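PDB 4NH0: ESX secretion system protein EccC from Thermomonospora curvata, which forms part of the ESX type VII secretion system exporting EsxA and EsxB, has weak ATPase activity and might be the translocase subunit. Local coordinates for residues A[278-283]-A[325-330]; A[734-739]-A[761-766]; A[866-871]-A[882-887]; A[978-983]-A[995-1000]. All coordinates share one frame; numbering follows the deposited sequence.

Contact 1: A[278-283]-A[325-330]; sequences LRVPIG and VLALAM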
loop_
_atom_site.group_PDB
_atom_site.type_symbol
_atom_site.label_atom_id
_atom_site.label_comp_id
_atom_site.label_asym_id
_atom_site.label_seq_id
_atom_site.Cartn_x
_atom_site.Cartn_y
_atom_site.Cartn_z
ATOM N N LEU A 278 -50.084 5.357 13.808
ATOM C CA LEU A 278 -49.589 4.134 13.184
ATOM C C LEU A 278 -50.726 3.172 12.855
ATOM O O LEU A 278 -50.557 1.955 12.906
ATOM C CB LEU A 278 -48.555 3.452 14.083
ATOM C CG LEU A 278 -47.083 3.779 13.820
ATOM C CD1 LEU A 278 -46.859 5.272 13.658
ATOM C CD2 LEU A 278 -46.216 3.233 14.941
ATOM N N ARG A 279 -51.884 3.732 12.524
ATOM C CA ARG A 279 -53.052 2.944 12.154
ATOM C C ARG A 279 -53.606 3.420 10.820
ATOM O O ARG A 279 -54.140 4.523 10.716
ATOM C CB ARG A 279 -54.128 3.032 13.236
ATOM C CG ARG A 279 -55.465 2.439 12.827
ATOM C CD ARG A 279 -56.507 2.622 13.915
ATOM N NE ARG A 279 -56.422 1.584 14.937
ATOM C CZ ARG A 279 -57.256 0.553 15.022
ATOM N NH1 ARG A 279 -58.243 0.422 14.147
ATOM N NH2 ARG A 279 -57.107 -0.347 15.984
ATOM N N VAL A 280 -53.472 2.581 9.800
ATOM C CA VAL A 280 -53.922 2.926 8.459
ATOM C C VAL A 280 -54.770 1.809 7.862
ATOM O O VAL A 280 -54.582 0.639 8.193
ATOM C CB VAL A 280 -52.729 3.214 7.526
ATOM C CG1 VAL A 280 -52.024 4.493 7.945
ATOM C CG2 VAL A 280 -51.764 2.043 7.524
ATOM N N PRO A 281 -55.721 2.168 6.987
ATOM C CA PRO A 281 -56.529 1.160 6.297
ATOM C C PRO A 281 -55.740 0.465 5.193
ATOM O O PRO A 281 -54.940 1.107 4.515
ATOM C CB PRO A 281 -57.682 1.978 5.715
ATOM C CG PRO A 281 -57.101 3.327 5.510
ATOM C CD PRO A 281 -56.149 3.536 6.652
ATOM N N ILE A 282 -55.962 -0.833 5.022
ATOM C CA ILE A 282 -55.277 -1.592 3.983
ATOM C C ILE A 282 -56.266 -2.124 2.954
ATOM O O ILE A 282 -55.875 -2.553 1.870
ATOM C CB ILE A 282 -54.479 -2.768 4.571
ATOM C CG1 ILE A 282 -55.420 -3.766 5.247
ATOM C CG2 ILE A 282 -53.435 -2.265 5.552
ATOM C CD1 ILE A 282 -54.710 -4.940 5.883
ATOM N N GLY A 283 -57.549 -2.090 3.299
ATOM C CA GLY A 283 -58.588 -2.576 2.411
ATOM C C GLY A 283 -59.944 -2.660 3.083
ATOM O O GLY A 283 -60.155 -2.084 4.150
ATOM N N VAL A 325 -46.994 0.843 3.192
ATOM C CA VAL A 325 -45.963 1.858 3.370
ATOM C C VAL A 325 -46.446 3.232 2.915
ATOM O O VAL A 325 -46.309 4.218 3.640
ATOM C CB VAL A 325 -44.680 1.492 2.600
ATOM C CG1 VAL A 325 -43.710 2.661 2.590
ATOM C CG2 VAL A 325 -44.030 0.263 3.212
ATOM N N LEU A 326 -47.019 3.291 1.718
ATOM C CA LEU A 326 -47.484 4.553 1.153
ATOM C C LEU A 326 -48.581 5.182 2.004
ATOM O O LEU A 326 -48.644 6.402 2.144
ATOM C CB LEU A 326 -47.984 4.348 -0.277
ATOM C CG LEU A 326 -48.390 5.616 -1.026
ATOM C CD1 LEU A 326 -47.216 6.572 -1.113
ATOM C CD2 LEU A 326 -48.915 5.284 -2.413
ATOM N N ALA A 327 -49.443 4.345 2.574
ATOM C CA ALA A 327 -50.513 4.825 3.440
ATOM C C ALA A 327 -49.942 5.462 4.698
ATOM O O ALA A 327 -50.358 6.548 5.097
ATOM C CB ALA A 327 -51.455 3.692 3.801
ATOM N N LEU A 328 -48.988 4.778 5.320
ATOM C CA LEU A 328 -48.319 5.296 6.507
ATOM C C LEU A 328 -47.592 6.599 6.198
ATOM O O LEU A 328 -47.540 7.503 7.031
ATOM C CB LEU A 328 -47.335 4.265 7.062
ATOM C CG LEU A 328 -47.937 3.088 7.828
ATOM C CD1 LEU A 328 -46.873 2.052 8.135
ATOM C CD2 LEU A 328 -48.596 3.570 9.105
ATOM N N ALA A 329 -47.037 6.688 4.996
ATOM C CA ALA A 329 -46.316 7.880 4.570
ATOM C C ALA A 329 -47.260 9.064 4.390
ATOM O O ALA A 329 -46.872 10.211 4.596
ATOM C CB ALA A 329 -45.562 7.606 3.281
ATOM N N MET A 330 -48.499 8.777 4.009
ATOM C CA MET A 330 -49.485 9.823 3.763
ATOM C C MET A 330 -50.221 10.236 5.030
ATOM O O MET A 330 -51.035 11.157 5.010
ATOM C CB MET A 330 -50.498 9.362 2.715
ATOM C CG MET A 330 -49.967 9.339 1.299
ATOM S SD MET A 330 -51.237 8.841 0.126
ATOM C CE MET A 330 -51.458 7.132 0.592
#
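Val280 lays both of its methyl groups against the C-terminal end of helix 317-329, where Ala327 and Leu328 receive them. The setting is a P-loop NTPase fold of the FtsK/SpoIIIE family: strand 279-284 lies next to the outermost strand 290-294 in the antiparallel part of a mixed sheet, and the helix follows the predicted Walker A loop. The short strand and helix segments approach to 8.3 Å between axes and run 142° apart, nearer antiparallel than perpendicular.

Val280 CG1 stands anti to its own carbonyl carbon (chi1 -68°), which leaves CG2 between backbone N and C, and the two branches straddle a single methyl. CG1 lies 3.7 Å from Leu328 CD2, while CG2 touches the same CD2 and also Leu328 CG. Leu328 meets the valine crosswise, at about a right angle, and Val280 CB rests 4.0 Å from Ala327 CB. The backbones are nearest here too, with Val280 CA 6.4 Å from Ala327 CA.

The leucine also packs on Leu337 and Phe339, so it touches both the antiparallel strand 279-284 and the parallel strand 337-343 of the same sheet. His332 joins both segments, accepting from Leu278 N through NE2 and binding Leu328 O through ND1. Leu328 CD2 reaches the backbone of Leu278, 4.2 Å from Leu278 CA.

Contact 2: A[734-739]-A[761-766]; sequences EQREQE and AGDGFG
Arg736 runs its extended chain alongside the carboxylate of Asp763 and on to the backbone of Gly766, joining helix 719-742 to the loop before strand 767-772 in the P-loop NTPase fold of the second FtsK domain. At its far end the guanidinium works as a two-pronged donor: NH2 lies 2.7 Å from Gly766 O, and NH1 lies 3.0 Å from that same Gly766 O. The oxygen sits practically in the guanidinium plane, and the NH2 bond is the straighter, at 152°. NH1 has a second acceptor in Tyr799 O.

Asp763 pairs with the arginine as a salt bridge along its NE side, although the modelled spacing is too close to be trusted in detail. At the other carboxylate oxygen, OD1, stands Glu739, whose OE2 comes 3.1 Å from Asp763 OD1 without a bond between them. Gln735, carried outward by an extended chain, offers NE2 to the Glu739 carboxylate in two weak hydrogen bonds. Tyr751 OH bonds to both Asp763 N and Phe765 O and so steadies the loop.

The two neighbouring negative charges probably repel and could raise each other's pKa; Arg736 probably offsets part of this, while its planar grip fixes the loop carbonyl.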
loop_
_atom_site.group_PDB
_atom_site.type_symbol
_atom_site.label_atom_id
_atom_site.label_comp_id
_atom_site.label_asym_id
_atom_site.label_seq_id
_atom_site.Cartn_x
_atom_site.Cartn_y
_atom_site.Cartn_z
ATOM N N GLU A 734 24.117 6.356 8.449
ATOM C CA GLU A 734 25.367 6.382 9.197
ATOM C C GLU A 734 25.783 7.812 9.522
ATOM O O GLU A 734 26.345 8.077 10.583
ATOM C CB GLU A 734 26.474 5.678 8.413
ATOM C CG GLU A 734 26.197 4.213 8.131
ATOM C CD GLU A 734 27.214 3.598 7.191
ATOM O OE1 GLU A 734 28.306 4.182 7.030
ATOM O OE2 GLU A 734 26.919 2.533 6.610
ATOM N N GLN A 735 25.503 8.727 8.601
ATOM C CA GLN A 735 25.815 10.136 8.800
ATOM C C GLN A 735 24.969 10.721 9.921
ATOM O O GLN A 735 25.481 11.402 10.805
ATOM C CB GLN A 735 25.597 10.925 7.509
ATOM C CG GLN A 735 25.766 12.426 7.667
ATOM C CD GLN A 735 25.551 13.177 6.369
ATOM O OE1 GLN A 735 25.588 12.595 5.286
ATOM N NE2 GLN A 735 25.324 14.480 6.472
ATOM N N ARG A 736 23.670 10.443 9.886
ATOM C CA ARG A 736 22.760 10.929 10.912
ATOM C C ARG A 736 22.986 10.231 12.247
ATOM O O ARG A 736 22.672 10.779 13.299
ATOM C CB ARG A 736 21.309 10.749 10.471
ATOM C CG ARG A 736 20.883 11.696 9.371
ATOM C CD ARG A 736 19.403 11.567 9.069
ATOM N NE ARG A 736 18.932 12.644 8.203
ATOM C CZ ARG A 736 17.676 12.776 7.794
ATOM N NH1 ARG A 736 16.759 11.897 8.168
ATOM N NH2 ARG A 736 17.335 13.787 7.010
ATOM N N GLU A 737 23.524 9.017 12.199
ATOM C CA GLU A 737 23.830 8.273 13.416
ATOM C C GLU A 737 24.893 8.986 14.237
ATOM O O GLU A 737 24.853 8.976 15.465
ATOM C CB GLU A 737 24.297 6.855 13.084
ATOM C CG GLU A 737 23.177 5.840 12.933
ATOM C CD GLU A 737 23.695 4.441 12.667
ATOM O OE1 GLU A 737 24.882 4.304 12.306
ATOM O OE2 GLU A 737 22.916 3.479 12.823
ATOM N N GLN A 738 25.842 9.607 13.548
ATOM C CA GLN A 738 26.940 10.293 14.214
ATOM C C GLN A 738 26.621 11.759 14.469
ATOM O O GLN A 738 26.840 12.264 15.566
ATOM C CB GLN A 738 28.221 10.171 13.388
ATOM C CG GLN A 738 28.741 8.751 13.262
ATOM C CD GLN A 738 29.081 8.135 14.604
ATOM O OE1 GLN A 738 29.487 8.831 15.535
ATOM N NE2 GLN A 738 28.915 6.822 14.712
ATOM N N GLU A 739 26.092 12.436 13.456
ATOM C CA GLU A 739 25.854 13.873 13.536
ATOM C C GLU A 739 24.814 14.252 14.589
ATOM O O GLU A 739 24.981 15.246 15.289
ATOM C CB GLU A 739 25.434 14.415 12.169
ATOM C CG GLU A 739 26.569 14.471 11.157
ATOM C CD GLU A 739 26.182 15.184 9.877
ATOM O OE1 GLU A 739 27.053 15.342 8.997
ATOM O OE2 GLU A 739 25.006 15.584 9.750
ATOM N N ALA A 761 19.948 23.688 7.952
ATOM C CA ALA A 761 20.123 22.905 6.736
ATOM C C ALA A 761 20.189 21.415 7.047
ATOM O O ALA A 761 19.506 20.608 6.419
ATOM C CB ALA A 761 21.373 23.347 5.999
ATOM N N GLY A 762 21.021 21.055 8.018
ATOM C CA GLY A 762 21.145 19.675 8.442
ATOM C C GLY A 762 21.902 18.807 7.456
ATOM O O GLY A 762 23.059 19.076 7.139
ATOM N N ASP A 763 21.241 17.762 6.973
ATOM C CA ASP A 763 21.858 16.822 6.048
ATOM C C ASP A 763 21.526 17.178 4.607
ATOM O O ASP A 763 22.180 16.713 3.676
ATOM C CB ASP A 763 21.394 15.396 6.343
ATOM C CG ASP A 763 21.266 15.118 7.825
ATOM O OD1 ASP A 763 22.072 15.662 8.609
ATOM O OD2 ASP A 763 20.353 14.359 8.206
ATOM N N GLY A 764 20.505 18.006 4.433
ATOM C CA GLY A 764 19.980 18.298 3.114
ATOM C C GLY A 764 18.768 17.428 2.859
ATOM O O GLY A 764 18.066 17.589 1.862
ATOM N N PHE A 765 18.528 16.499 3.779
ATOM C CA PHE A 765 17.398 15.585 3.684
ATOM C C PHE A 765 16.372 15.864 4.771
ATOM O O PHE A 765 16.668 16.529 5.762
ATOM C CB PHE A 765 17.867 14.132 3.792
ATOM C CG PHE A 765 18.678 13.659 2.623
ATOM C CD1 PHE A 765 18.060 13.140 1.502
ATOM C CD2 PHE A 765 20.059 13.716 2.654
ATOM C CE1 PHE A 765 18.803 12.700 0.429
ATOM C CE2 PHE A 765 20.806 13.274 1.584
ATOM C CZ PHE A 765 20.177 12.767 0.470
ATOM N N GLY A 766 15.165 15.347 4.578
ATOM C CA GLY A 766 14.138 15.387 5.601
ATOM C C GLY A 766 13.825 13.973 6.044
ATOM O O GLY A 766 14.709 13.255 6.510
#

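Contact 3: A[866-871]-A[882-887]; sequences PRIDGD and ATTVKT
Thr884 turns its OG1 between backbone N and carbonyl carbon (chi1 65°), which sends the CG2 methyl out toward Ile868, whose CG1 likewise stands between its backbone N and carbonyl carbon (chi1 61°). The two side chains slide past each other in opposite directions, with Ile868 CG1 3.6 Å from Thr884 CG2. The same methyl also presses on the loop backbone, 3.4 Å from Ile868 N, and lies near Arg867 CA and Pro866 O. Thr884 keeps its hydroxyl for the helix, bonded to Ile881 O, so it meets the loop as an apolar group. One turn further along, Thr887 OG1 bonds to Thr883 O at 2.6 Å, and Ile868 CD1 approaches that hydroxyl tip to tip.

The loop is stiffened from within by a salt-bridge network in which Arg867 joins Asp869 and Asp871. Asp869 OD1 also accepts a weak bond from Asp871 N.

Pro866 also packs on Thr675 and Thr678 of helix 669-683, and its side chain lies about 7 Å from bound ATP. The arrangement borders the nucleotide site of the second FtsK domain, where the chain leaving strand 860-863 folds beside the Walker A helix of a P-loop NTPase.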
loop_
_atom_site.group_PDB
_atom_site.type_symbol
_atom_site.label_atom_id
_atom_site.label_comp_id
_atom_site.label_asym_id
_atom_site.label_seq_id
_atom_site.Cartn_x
_atom_site.Cartn_y
_atom_site.Cartn_z
ATOM N N PRO A 866 -4.750 7.764 -6.583
ATOM C CA PRO A 866 -3.768 8.851 -6.510
ATOM C C PRO A 866 -4.100 9.999 -7.456
ATOM O O PRO A 866 -3.279 10.357 -8.299
ATOM C CB PRO A 866 -2.466 8.165 -6.922
ATOM C CG PRO A 866 -2.901 7.076 -7.832
ATOM C CD PRO A 866 -4.217 6.588 -7.293
ATOM N N ARG A 867 -5.293 10.566 -7.312
ATOM C CA ARG A 867 -5.752 11.627 -8.196
ATOM C C ARG A 867 -6.244 12.835 -7.408
ATOM O O ARG A 867 -6.661 12.708 -6.257
ATOM C CB ARG A 867 -6.870 11.117 -9.110
ATOM C CG ARG A 867 -6.627 9.732 -9.684
ATOM C CD ARG A 867 -7.757 9.302 -10.604
ATOM N NE ARG A 867 -7.888 10.189 -11.755
ATOM C CZ ARG A 867 -8.654 9.933 -12.811
ATOM N NH1 ARG A 867 -9.362 8.814 -12.864
ATOM N NH2 ARG A 867 -8.712 10.797 -13.814
ATOM N N ILE A 868 -6.190 14.005 -8.033
ATOM C CA ILE A 868 -6.750 15.216 -7.446
ATOM C C ILE A 868 -7.711 15.872 -8.430
ATOM O O ILE A 868 -8.108 17.024 -8.252
ATOM C CB ILE A 868 -5.654 16.224 -7.041
ATOM C CG1 ILE A 868 -4.847 16.666 -8.263
ATOM C CG2 ILE A 868 -4.740 15.626 -5.987
ATOM C CD1 ILE A 868 -5.048 18.118 -8.638
ATOM N N ASP A 869 -8.084 15.128 -9.467
ATOM C CA ASP A 869 -8.997 15.636 -10.483
ATOM C C ASP A 869 -10.454 15.448 -10.075
ATOM O O ASP A 869 -11.284 16.334 -10.274
ATOM C CB ASP A 869 -8.732 14.957 -11.832
ATOM C CG ASP A 869 -8.658 13.443 -11.727
ATOM O OD1 ASP A 869 -9.285 12.866 -10.815
ATOM O OD2 ASP A 869 -7.968 12.826 -12.566
ATOM N N GLY A 870 -10.761 14.288 -9.502
ATOM C CA GLY A 870 -12.114 13.994 -9.069
ATOM C C GLY A 870 -12.685 12.759 -9.734
ATOM O O GLY A 870 -13.595 12.123 -9.202
ATOM N N ASP A 871 -12.154 12.421 -10.904
ATOM C CA ASP A 871 -12.593 11.233 -11.625
ATOM C C ASP A 871 -12.222 9.979 -10.844
ATOM O O ASP A 871 -11.083 9.824 -10.406
ATOM C CB ASP A 871 -11.981 11.196 -13.026
ATOM C CG ASP A 871 -12.493 10.038 -13.858
ATOM O OD1 ASP A 871 -12.869 10.265 -15.027
ATOM O OD2 ASP A 871 -12.516 8.900 -13.348
ATOM N N ALA A 882 -0.805 11.679 -14.187
ATOM C CA ALA A 882 0.086 12.586 -14.903
ATOM C C ALA A 882 -0.273 14.051 -14.668
ATOM O O ALA A 882 0.599 14.919 -14.671
ATOM C CB ALA A 882 0.066 12.273 -16.389
ATOM N N THR A 883 -1.558 14.320 -14.465
ATOM C CA THR A 883 -2.024 15.683 -14.234
ATOM C C THR A 883 -1.776 16.121 -12.795
ATOM O O THR A 883 -1.554 17.302 -12.529
ATOM C CB THR A 883 -3.522 15.828 -14.553
ATOM O OG1 THR A 883 -4.261 14.819 -13.855
ATOM C CG2 THR A 883 -3.763 15.681 -16.046
ATOM N N THR A 884 -1.816 15.168 -11.870
ATOM C CA THR A 884 -1.555 15.456 -10.465
ATOM C C THR A 884 -0.093 15.833 -10.258
ATOM O O THR A 884 0.214 16.833 -9.610
ATOM C CB THR A 884 -1.893 14.258 -9.563
ATOM O OG1 THR A 884 -1.013 13.169 -9.863
ATOM C CG2 THR A 884 -3.327 13.816 -9.780
ATOM N N VAL A 885 0.800 15.020 -10.813
ATOM C CA VAL A 885 2.235 15.267 -10.731
ATOM C C VAL A 885 2.586 16.611 -11.359
ATOM O O VAL A 885 3.403 17.364 -10.828
ATOM C CB VAL A 885 3.037 14.153 -11.431
ATOM C CG1 VAL A 885 4.530 14.412 -11.314
ATOM C CG2 VAL A 885 2.685 12.800 -10.841
ATOM N N LYS A 886 1.952 16.904 -12.490
ATOM C CA LYS A 886 2.149 18.169 -13.184
ATOM C C LYS A 886 1.769 19.346 -12.294
ATOM O O LYS A 886 2.430 20.383 -12.301
ATOM C CB LYS A 886 1.328 18.202 -14.474
ATOM C CG LYS A 886 1.534 19.451 -15.313
ATOM C CD LYS A 886 0.554 19.510 -16.472
ATOM C CE LYS A 886 0.845 20.693 -17.379
ATOM N NZ LYS A 886 1.121 21.931 -16.600
ATOM N N THR A 887 0.702 19.171 -11.522
ATOM C CA THR A 887 0.197 20.228 -10.655
ATOM C C THR A 887 1.139 20.499 -9.487
ATOM O O THR A 887 1.402 21.651 -9.145
ATOM C CB THR A 887 -1.198 19.879 -10.106
ATOM O OG1 THR A 887 -2.046 19.459 -11.181
ATOM C CG2 THR A 887 -1.816 21.083 -9.413
#

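Contact 4: A[978-983]-A[995-1000]; sequences FIDYSR and IGYAAS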
loop_
_atom_site.group_PDB
_atom_site.type_symbol
_atom_site.label_atom_id
_atom_site.label_comp_id
_atom_site.label_asym_id
_atom_site.label_seq_id
_atom_site.Cartn_x
_atom_site.Cartn_y
_atom_site.Cartn_z
ATOM N N PHE A 978 59.839 -1.090 -17.766
ATOM C CA PHE A 978 58.601 -1.362 -18.485
ATOM C C PHE A 978 58.730 -2.500 -19.488
ATOM O O PHE A 978 59.744 -2.632 -20.171
ATOM C CB PHE A 978 58.125 -0.101 -19.211
ATOM C CG PHE A 978 57.768 1.031 -18.293
ATOM C CD1 PHE A 978 58.745 1.886 -17.813
ATOM C CD2 PHE A 978 56.455 1.242 -17.914
ATOM C CE1 PHE A 978 58.418 2.928 -16.970
ATOM C CE2 PHE A 978 56.122 2.284 -17.072
ATOM C CZ PHE A 978 57.105 3.127 -16.598
ATOM N N ILE A 979 57.689 -3.321 -19.565
ATOM C CA ILE A 979 57.568 -4.322 -20.618
ATOM C C ILE A 979 56.287 -4.047 -21.392
ATOM O O ILE A 979 55.212 -4.524 -21.030
ATOM C CB ILE A 979 57.551 -5.754 -20.060
ATOM C CG1 ILE A 979 58.800 -6.009 -19.219
ATOM C CG2 ILE A 979 57.467 -6.765 -21.194
ATOM C CD1 ILE A 979 58.898 -7.417 -18.695
ATOM N N ASP A 980 56.409 -3.260 -22.453
ATOM C CA ASP A 980 55.244 -2.808 -23.197
ATOM C C ASP A 980 55.398 -3.091 -24.685
ATOM O O ASP A 980 55.825 -2.228 -25.450
ATOM C CB ASP A 980 55.020 -1.315 -22.955
ATOM C CG ASP A 980 53.721 -0.818 -23.543
ATOM O OD1 ASP A 980 52.840 -1.652 -23.839
ATOM O OD2 ASP A 980 53.576 0.411 -23.708
ATOM N N TYR A 981 55.046 -4.310 -25.084
ATOM C CA TYR A 981 55.148 -4.736 -26.475
ATOM C C TYR A 981 54.316 -3.860 -27.404
ATOM O O TYR A 981 54.735 -3.545 -28.516
ATOM C CB TYR A 981 54.711 -6.195 -26.622
ATOM C CG TYR A 981 55.710 -7.203 -26.101
ATOM C CD1 TYR A 981 57.026 -6.841 -25.848
ATOM C CD2 TYR A 981 55.338 -8.519 -25.871
ATOM C CE1 TYR A 981 57.941 -7.762 -25.376
ATOM C CE2 TYR A 981 56.244 -9.447 -25.400
ATOM C CZ TYR A 981 57.544 -9.063 -25.153
ATOM O OH TYR A 981 58.449 -9.985 -24.684
ATOM N N SER A 982 53.133 -3.473 -26.941
ATOM C CA SER A 982 52.230 -2.656 -27.740
ATOM C C SER A 982 52.647 -1.193 -27.720
ATOM O O SER A 982 52.107 -0.378 -28.468
ATOM C CB SER A 982 50.795 -2.798 -27.237
ATOM O OG SER A 982 50.357 -4.142 -27.314
ATOM N N ARG A 983 53.618 -0.877 -26.867
ATOM C CA ARG A 983 54.093 0.491 -26.677
ATOM C C ARG A 983 52.922 1.427 -26.391
ATOM O O ARG A 983 52.570 2.276 -27.208
ATOM C CB ARG A 983 54.888 0.964 -27.896
ATOM C CG ARG A 983 55.790 -0.109 -28.489
ATOM C CD ARG A 983 56.886 0.477 -29.366
ATOM N NE ARG A 983 56.595 1.836 -29.809
ATOM C CZ ARG A 983 57.484 2.824 -29.805
ATOM N NH1 ARG A 983 58.721 2.602 -29.381
ATOM N NH2 ARG A 983 57.140 4.035 -30.226
ATOM N N ILE A 995 64.469 2.979 -16.124
ATOM C CA ILE A 995 65.720 2.236 -16.171
ATOM C C ILE A 995 65.807 1.412 -17.449
ATOM O O ILE A 995 66.785 1.496 -18.191
ATOM C CB ILE A 995 65.872 1.307 -14.955
ATOM C CG1 ILE A 995 66.087 2.130 -13.685
ATOM C CG2 ILE A 995 67.035 0.351 -15.157
ATOM C CD1 ILE A 995 67.320 3.000 -13.735
ATOM N N GLY A 996 64.772 0.619 -17.703
ATOM C CA GLY A 996 64.735 -0.222 -18.882
ATOM C C GLY A 996 63.370 -0.246 -19.539
ATOM O O GLY A 996 62.350 -0.404 -18.871
ATOM N N TYR A 997 63.354 -0.082 -20.857
ATOM C CA TYR A 997 62.117 -0.137 -21.622
ATOM C C TYR A 997 62.247 -1.166 -22.737
ATOM O O TYR A 997 63.158 -1.087 -23.560
ATOM C CB TYR A 997 61.775 1.238 -22.197
ATOM C CG TYR A 997 60.412 1.310 -22.849
ATOM C CD1 TYR A 997 60.263 1.114 -24.215
ATOM C CD2 TYR A 997 59.277 1.576 -22.097
ATOM C CE1 TYR A 997 59.019 1.179 -24.812
ATOM C CE2 TYR A 997 58.030 1.641 -22.686
ATOM C CZ TYR A 997 57.908 1.443 -24.043
ATOM O OH TYR A 997 56.667 1.508 -24.633
ATOM N N ALA A 998 61.336 -2.134 -22.758
ATOM C CA ALA A 998 61.413 -3.228 -23.716
ATOM C C ALA A 998 60.166 -3.319 -24.587
ATOM O O ALA A 998 59.047 -3.391 -24.081
ATOM C CB ALA A 998 61.640 -4.541 -22.991
ATOM N N ALA A 999 60.371 -3.321 -25.900
ATOM C CA ALA A 999 59.273 -3.453 -26.849
ATOM C C ALA A 999 59.407 -4.744 -27.649
ATOM O O ALA A 999 58.645 -4.987 -28.584
ATOM C CB ALA A 999 59.228 -2.253 -27.780
ATOM N N SER A 1000 60.382 -5.566 -27.274
ATOM C CA SER A 1000 60.627 -6.833 -27.954
ATOM C C SER A 1000 60.969 -7.933 -26.958
ATOM O O SER A 1000 61.369 -7.655 -25.828
ATOM C CB SER A 1000 61.752 -6.683 -28.978
ATOM O OG SER A 1000 62.968 -6.317 -28.347
#
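Phe978 N donates to Gly996 O at 2.8 Å, and two more backbone bonds follow: Ala998 N to Phe978 O, and Asp980 N to Ala998 O. Phe978 binds on both sides of Tyr997, as parallel strands require, in the P-loop NTPase sheet of the third FtsK domain. Strand 974-980 is flanked on its other side by strand 1039-1045, with which Ile979 bonds through Val1043 and Asp1045.

Just outside the backbone, Tyr997 has CG anti to its own N (chi1 -172°), which swings the ring across the neighbouring strand. Tyr997 CD2 lies 3.5 Å from Phe978 CB, and the phenol end runs alongside Asp980, the carboxylate turned 83° to the ring. Asp980 OD2 accepts from Leu985 N. The side chain of this aspartate is about 7 Å from the bound magnesium ion, so the strand end lies beside the nucleotide site.

Beyond Asp980 the chain makes a type I turn to Arg983. The Tyr981 ring meets the backbone leading into helix 1001-1017 through CD1 and CE1, with Tyr981 CE1 3.4 Å from Ser1000 C, and Ser1000 is the N-cap of that helix. On the helix-facing side of the sheet, Ala998 packs on Ala1003 and Leu1007. Further out, Arg983 CA lies 3.4 Å from Tyr997 OH, and Arg983 CD rests 3.9 Å from Ala999 CB.

From the N terminus the four contacts follow one another in series, and none nests within or crosses another. Contact 1 closes a 41-residue loop holding the predicted ATP site of the first FtsK region, tying an antiparallel strand to the helix after its Walker A loop. Contacts 2 and 3 belong to the second region, centres 33 Å apart: one closes 21 residues and joins helix 719-742 to the loop before the parallel strand 767-772; the other closes 10 and joins the chain after strand 860-863 to helix 877-891. Contact 4, in the third, joins neighbouring parallel strands across an 11-residue connection. Contacts 1 and 4 lie 114 Å apart between centres, a spacing reflecting three consecutive ATPase modules.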